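Local coordinates for Alpha/beta hydrolase (Pseudomonas aeruginosa PAO1, PDB 4R1D), which binds calcium and is probably an alpha/beta-hydrolase-type lipase, the type VI secretion effector Tle4, held in complex with its immunity partner Tli4, at residues A[46-60]-A[199-211]. Numbering follows the deposited sequence.
Sequences TAPLPVIFIPGIMGT and RYQFDVWCAGYNW. With CA (calcium ion), chain C.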
loop_
_atom_site.group_PDB
_atom_site.type_symbol
_atom_site.label_atom_id
_atom_site.label_comp_id
_atom_site.label_asym_id
_atom_site.label_seq_id
_atom_site.Cartn_x
_atom_site.Cartn_y
_atom_site.Cartn_z
ATOM N N THR A 46 23.495 -26.769 13.550
ATOM C CA THR A 46 22.869 -25.450 13.446
ATOM C C THR A 46 21.616 -25.302 14.311
ATOM O O THR A 46 20.813 -26.228 14.436
ATOM C CB THR A 46 22.512 -25.112 11.971
ATOM O OG1 THR A 46 23.632 -25.397 11.124
ATOM C CG2 THR A 46 22.128 -23.641 11.821
ATOM N N ALA A 47 21.472 -24.129 14.919
ATOM C CA ALA A 47 20.262 -23.770 15.643
ATOM C C ALA A 47 19.740 -22.461 15.067
ATOM O O ALA A 47 19.975 -21.388 15.632
ATOM C CB ALA A 47 20.549 -23.624 17.122
ATOM N N PRO A 48 19.057 -22.541 13.915
ATOM C CA PRO A 48 18.602 -21.323 13.241
ATOM C C PRO A 48 17.521 -20.617 14.034
ATOM O O PRO A 48 16.669 -21.270 14.638
ATOM C CB PRO A 48 18.043 -21.845 11.912
ATOM C CG PRO A 48 17.706 -23.272 12.181
ATOM C CD PRO A 48 18.726 -23.755 13.153
ATOM N N LEU A 49 17.569 -19.286 14.033
ATOM C CA LEU A 49 16.584 -18.468 14.725
ATOM C C LEU A 49 16.225 -17.322 13.785
ATOM O O LEU A 49 16.895 -16.288 13.777
ATOM C CB LEU A 49 17.168 -17.926 16.039
ATOM C CG LEU A 49 16.200 -17.259 17.018
ATOM C CD1 LEU A 49 14.964 -18.100 17.150
ATOM C CD2 LEU A 49 16.842 -17.040 18.398
ATOM N N PRO A 50 15.181 -17.505 12.963
ATOM C CA PRO A 50 14.896 -16.464 11.973
ATOM C C PRO A 50 14.395 -15.166 12.595
ATOM O O PRO A 50 13.578 -15.191 13.503
ATOM C CB PRO A 50 13.791 -17.091 11.100
ATOM C CG PRO A 50 13.931 -18.552 11.299
ATOM C CD PRO A 50 14.341 -18.695 12.760
ATOM N N VAL A 51 14.907 -14.052 12.085
ATOM C CA VAL A 51 14.415 -12.727 12.428
ATOM C C VAL A 51 13.575 -12.245 11.250
ATOM O O VAL A 51 14.091 -12.103 10.153
ATOM C CB VAL A 51 15.580 -11.767 12.686
ATOM C CG1 VAL A 51 15.076 -10.343 12.909
ATOM C CG2 VAL A 51 16.387 -12.253 13.907
ATOM N N ILE A 52 12.286 -11.994 11.483
ATOM C CA ILE A 52 11.378 -11.592 10.418
ATOM C C ILE A 52 11.154 -10.089 10.498
ATOM O O ILE A 52 10.590 -9.594 11.470
ATOM C CB ILE A 52 9.995 -12.269 10.567
ATOM C CG1 ILE A 52 10.140 -13.769 10.849
ATOM C CG2 ILE A 52 9.136 -12.013 9.311
ATOM C CD1 ILE A 52 10.854 -14.554 9.757
ATOM N N PHE A 53 11.602 -9.365 9.481
ATOM C CA PHE A 53 11.449 -7.922 9.487
ATOM C C PHE A 53 10.155 -7.576 8.781
ATOM O O PHE A 53 9.909 -8.038 7.663
ATOM C CB PHE A 53 12.637 -7.255 8.789
ATOM C CG PHE A 53 12.591 -5.768 8.839
ATOM C CD1 PHE A 53 13.043 -5.092 9.957
ATOM C CD2 PHE A 53 12.070 -5.042 7.780
ATOM C CE1 PHE A 53 13.004 -3.720 10.013
ATOM C CE2 PHE A 53 12.030 -3.656 7.833
ATOM C CZ PHE A 53 12.493 -3.001 8.964
ATOM N N ILE A 54 9.316 -6.794 9.452
ATOM C CA ILE A 54 8.048 -6.390 8.899
ATOM C C ILE A 54 8.074 -4.875 8.740
ATOM O O ILE A 54 8.172 -4.144 9.729
ATOM C CB ILE A 54 6.874 -6.806 9.807
ATOM C CG1 ILE A 54 6.976 -8.298 10.167
ATOM C CG2 ILE A 54 5.527 -6.445 9.145
ATOM C CD1 ILE A 54 5.852 -8.817 11.076
ATOM N N PRO A 55 7.980 -4.403 7.493
ATOM C CA PRO A 55 8.079 -2.979 7.163
ATOM C C PRO A 55 6.795 -2.237 7.522
ATOM O O PRO A 55 5.839 -2.840 7.994
ATOM C CB PRO A 55 8.262 -2.984 5.646
ATOM C CG PRO A 55 7.512 -4.220 5.200
ATOM C CD PRO A 55 7.738 -5.238 6.295
ATOM N N GLY A 56 6.786 -0.931 7.285
ATOM C CA GLY A 56 5.661 -0.116 7.690
ATOM C C GLY A 56 4.931 0.589 6.572
ATOM O O GLY A 56 4.749 0.059 5.470
ATOM N N ILE A 57 4.501 1.803 6.892
ATOM C CA ILE A 57 3.634 2.609 6.045
ATOM C C ILE A 57 4.147 2.696 4.599
ATOM O O ILE A 57 5.244 3.180 4.373
ATOM C CB ILE A 57 3.500 4.029 6.652
ATOM C CG1 ILE A 57 2.627 3.993 7.916
ATOM C CG2 ILE A 57 2.943 5.017 5.630
ATOM C CD1 ILE A 57 2.706 5.285 8.751
ATOM N N MET A 58 3.357 2.210 3.635
ATOM C CA MET A 58 3.717 2.323 2.216
ATOM C C MET A 58 5.106 1.743 1.905
ATOM O O MET A 58 5.737 2.128 0.923
ATOM C CB MET A 58 3.687 3.806 1.781
ATOM C CG MET A 58 2.289 4.411 1.729
ATOM S SD MET A 58 2.260 6.168 1.225
ATOM C CE MET A 58 2.838 6.958 2.744
ATOM N N GLY A 59 5.568 0.812 2.732
ATOM C CA GLY A 59 6.975 0.436 2.728
ATOM C C GLY A 59 7.362 -0.701 1.800
ATOM O O GLY A 59 8.553 -0.951 1.584
ATOM N N THR A 60 6.357 -1.369 1.238
ATOM C CA THR A 60 6.574 -2.557 0.418
ATOM C C THR A 60 6.244 -2.265 -1.040
ATOM O O THR A 60 5.213 -1.674 -1.339
ATOM C CB THR A 60 5.717 -3.753 0.926
ATOM O OG1 THR A 60 6.051 -4.047 2.297
ATOM C CG2 THR A 60 5.920 -5.020 0.060
ATOM N N ARG A 199 24.925 -18.978 20.412
ATOM C CA ARG A 199 24.711 -20.373 20.065
ATOM C C ARG A 199 23.737 -20.534 18.909
ATOM O O ARG A 199 23.619 -21.619 18.339
ATOM C CB ARG A 199 24.263 -21.161 21.293
ATOM C CG ARG A 199 25.314 -21.107 22.397
ATOM C CD ARG A 199 25.052 -22.116 23.492
ATOM N NE ARG A 199 24.759 -21.492 24.781
ATOM C CZ ARG A 199 25.651 -21.294 25.749
ATOM N NH1 ARG A 199 26.915 -21.668 25.585
ATOM N NH2 ARG A 199 25.277 -20.718 26.886
ATOM N N TYR A 200 23.055 -19.446 18.551
ATOM C CA TYR A 200 22.051 -19.485 17.486
ATOM C C TYR A 200 22.532 -18.825 16.201
ATOM O O TYR A 200 23.360 -17.925 16.240
ATOM C CB TYR A 200 20.765 -18.800 17.942
ATOM C CG TYR A 200 20.107 -19.486 19.101
ATOM C CD1 TYR A 200 19.156 -20.480 18.900
ATOM C CD2 TYR A 200 20.447 -19.153 20.404
ATOM C CE1 TYR A 200 18.552 -21.116 19.970
ATOM C CE2 TYR A 200 19.850 -19.780 21.473
ATOM C CZ TYR A 200 18.909 -20.759 21.253
ATOM O OH TYR A 200 18.323 -21.375 22.330
ATOM N N GLN A 201 22.021 -19.288 15.061
ATOM C CA GLN A 201 22.305 -18.634 13.787
ATOM C C GLN A 201 21.111 -17.783 13.370
ATOM O O GLN A 201 20.045 -18.308 13.026
ATOM C CB GLN A 201 22.634 -19.658 12.694
ATOM C CG GLN A 201 23.906 -20.466 12.948
ATOM C CD GLN A 201 23.718 -21.562 13.988
ATOM O OE1 GLN A 201 22.595 -21.956 14.289
ATOM N NE2 GLN A 201 24.821 -22.053 14.542
ATOM N N PHE A 202 21.280 -16.467 13.417
ATOM C CA PHE A 202 20.195 -15.565 13.072
ATOM C C PHE A 202 20.291 -15.260 11.591
ATOM O O PHE A 202 21.381 -15.071 11.071
ATOM C CB PHE A 202 20.304 -14.265 13.862
ATOM C CG PHE A 202 20.260 -14.452 15.353
ATOM C CD1 PHE A 202 19.063 -14.329 16.045
ATOM C CD2 PHE A 202 21.415 -14.754 16.064
ATOM C CE1 PHE A 202 19.021 -14.498 17.421
ATOM C CE2 PHE A 202 21.376 -14.927 17.445
ATOM C CZ PHE A 202 20.182 -14.793 18.120
ATOM N N ASP A 203 19.149 -15.229 10.918
ATOM C CA ASP A 203 19.060 -14.791 9.524
ATOM C C ASP A 203 17.864 -13.848 9.416
ATOM O O ASP A 203 16.788 -14.160 9.929
ATOM C CB ASP A 203 18.780 -15.974 8.601
ATOM C CG ASP A 203 19.988 -16.871 8.383
ATOM O OD1 ASP A 203 21.137 -16.395 8.475
ATOM O OD2 ASP A 203 19.775 -18.064 8.081
ATOM N N VAL A 204 18.040 -12.719 8.740
ATOM C CA VAL A 204 16.946 -11.751 8.604
ATOM C C VAL A 204 16.170 -11.987 7.311
ATOM O O VAL A 204 16.745 -11.930 6.224
ATOM C CB VAL A 204 17.473 -10.310 8.585
ATOM C CG1 VAL A 204 16.310 -9.316 8.463
ATOM C CG2 VAL A 204 18.309 -10.018 9.860
ATOM N N TRP A 205 14.866 -12.226 7.443
ATOM C CA TRP A 205 13.978 -12.425 6.304
ATOM C C TRP A 205 13.017 -11.248 6.264
ATOM O O TRP A 205 12.660 -10.711 7.305
ATOM C CB TRP A 205 13.188 -13.724 6.462
ATOM C CG TRP A 205 14.058 -14.935 6.397
ATOM C CD1 TRP A 205 14.885 -15.401 7.378
ATOM C CD2 TRP A 205 14.191 -15.842 5.292
ATOM N NE1 TRP A 205 15.520 -16.549 6.954
ATOM C CE2 TRP A 205 15.118 -16.833 5.674
ATOM C CE3 TRP A 205 13.617 -15.908 4.016
ATOM C CZ2 TRP A 205 15.480 -17.886 4.831
ATOM C CZ3 TRP A 205 13.978 -16.952 3.176
ATOM C CH2 TRP A 205 14.910 -17.924 3.586
ATOM N N CYS A 206 12.610 -10.847 5.068
ATOM C CA CYS A 206 11.844 -9.616 4.904
ATOM C C CYS A 206 10.396 -9.904 4.533
ATOM O O CYS A 206 10.107 -10.299 3.400
ATOM C CB CYS A 206 12.472 -8.757 3.819
ATOM S SG CYS A 206 11.727 -7.112 3.658
ATOM N N ALA A 207 9.496 -9.696 5.488
ATOM C CA ALA A 207 8.082 -9.980 5.274
ATOM C C ALA A 207 7.334 -8.777 4.723
ATOM O O ALA A 207 6.433 -8.238 5.373
ATOM C CB ALA A 207 7.435 -10.461 6.568
ATOM N N GLY A 208 7.700 -8.349 3.521
ATOM C CA GLY A 208 6.944 -7.293 2.861
ATOM C C GLY A 208 5.486 -7.720 2.735
ATOM O O GLY A 208 5.180 -8.921 2.674
ATOM N N TYR A 209 4.576 -6.750 2.685
ATOM C CA TYR A 209 3.155 -7.068 2.648
ATOM C C TYR A 209 2.353 -6.010 1.897
ATOM O O TYR A 209 2.800 -4.884 1.700
ATOM C CB TYR A 209 2.606 -7.272 4.062
ATOM C CG TYR A 209 2.675 -6.017 4.913
ATOM C CD1 TYR A 209 3.777 -5.757 5.710
ATOM C CD2 TYR A 209 1.628 -5.115 4.930
ATOM C CE1 TYR A 209 3.845 -4.613 6.477
ATOM C CE2 TYR A 209 1.683 -3.959 5.704
ATOM C CZ TYR A 209 2.791 -3.721 6.472
ATOM O OH TYR A 209 2.845 -2.574 7.244
ATOM N N ASN A 210 1.166 -6.403 1.465
ATOM C CA ASN A 210 0.289 -5.528 0.720
ATOM C C ASN A 210 -0.346 -4.544 1.692
ATOM O O ASN A 210 -1.345 -4.856 2.326
ATOM C CB ASN A 210 -0.763 -6.370 -0.002
ATOM C CG ASN A 210 -1.844 -5.533 -0.661
ATOM O OD1 ASN A 210 -1.783 -4.299 -0.677
ATOM N ND2 ASN A 210 -2.837 -6.216 -1.241
ATOM N N TRP A 211 0.266 -3.371 1.816
ATOM C CA TRP A 211 -0.148 -2.373 2.810
ATOM C C TRP A 211 -1.492 -1.705 2.490
ATOM O O TRP A 211 -2.069 -1.028 3.336
ATOM C CB TRP A 211 0.967 -1.332 3.022
ATOM C CG TRP A 211 1.463 -0.728 1.744
ATOM C CD1 TRP A 211 2.546 -1.134 0.997
ATOM C CD2 TRP A 211 0.880 0.371 1.041
ATOM N NE1 TRP A 211 2.668 -0.341 -0.118
ATOM C CE2 TRP A 211 1.660 0.592 -0.113
ATOM C CE3 TRP A 211 -0.217 1.207 1.287
ATOM C CZ2 TRP A 211 1.370 1.602 -1.033
ATOM C CZ3 TRP A 211 -0.506 2.218 0.366
ATOM C CH2 TRP A 211 0.286 2.402 -0.779
HETATM CA CA CA C . 22.948 -14.918 9.271
HETATM O O HOH W 1 23.839 -15.507 6.929
HETATM O O HOH W 2 24.011 -17.279 9.776
#
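With chi1 of 52°, the CG of Trp-211 sits between its backbone N and carbonyl carbon, and the indole swings against the turn at Met-58; Tyr-209, at chi1 64°, folds back in the same manner onto Ile-54 and Pro-55. Met-58 lays its CA over the indole face, a CH-pi contact 3.5 Å from the centroid of the five-membered ring, while its CG covers the six-membered ring and SD makes an oblique Met-aromatic contact. The indole NE1 gives a bent hydrogen bond to Thr-60 O (3.1 Å), which lies in the ring plane and offers a lone pair. Tyr-209 meets Ile-54 CG2 at its CE1 (3.6 Å), crossing that side chain at about a right angle, and its OH donates to Pro-55 O from a direction tilted out of the carbonyl plane. Thr-60 OG1 in turn accepts a hydrogen bond from Tyr-209 N; with the bond of Tyr-209 OH to Pro-55 O, it pins the residues flanking the type II turn from Gly-56 to Gly-59. Upstream, strands 48-54 and 201-206 run parallel, Phe-53 N reaching Trp-205 O in a nearly straight bond (2.8 Å). On one face Leu-49 and Phe-202 lie side by side, CD2 to CE1 3.5 Å, against Val-552 and Thr-556 of helix 542-556; on the face of Ile-52 and Trp-205, Ile-52 CG2 packs on CB of Ala-207 (3.6 Å), just past the strand, and helix 215-238 touches Ala-207 through Tyr-225. Phe-202 O and Asp-203 OD1 both bind calcium, at 2.4 and 2.5 Å, with two waters, Glu-152 and Asp-156; Tyr-234 holds the other carboxylate oxygen of Asp-203. Strand 201-206 thus borders the six-stranded parallel sheet and joins the metal site to it, next to strand 48-54, in the helix-flanked core of an alpha/beta-hydrolase fold.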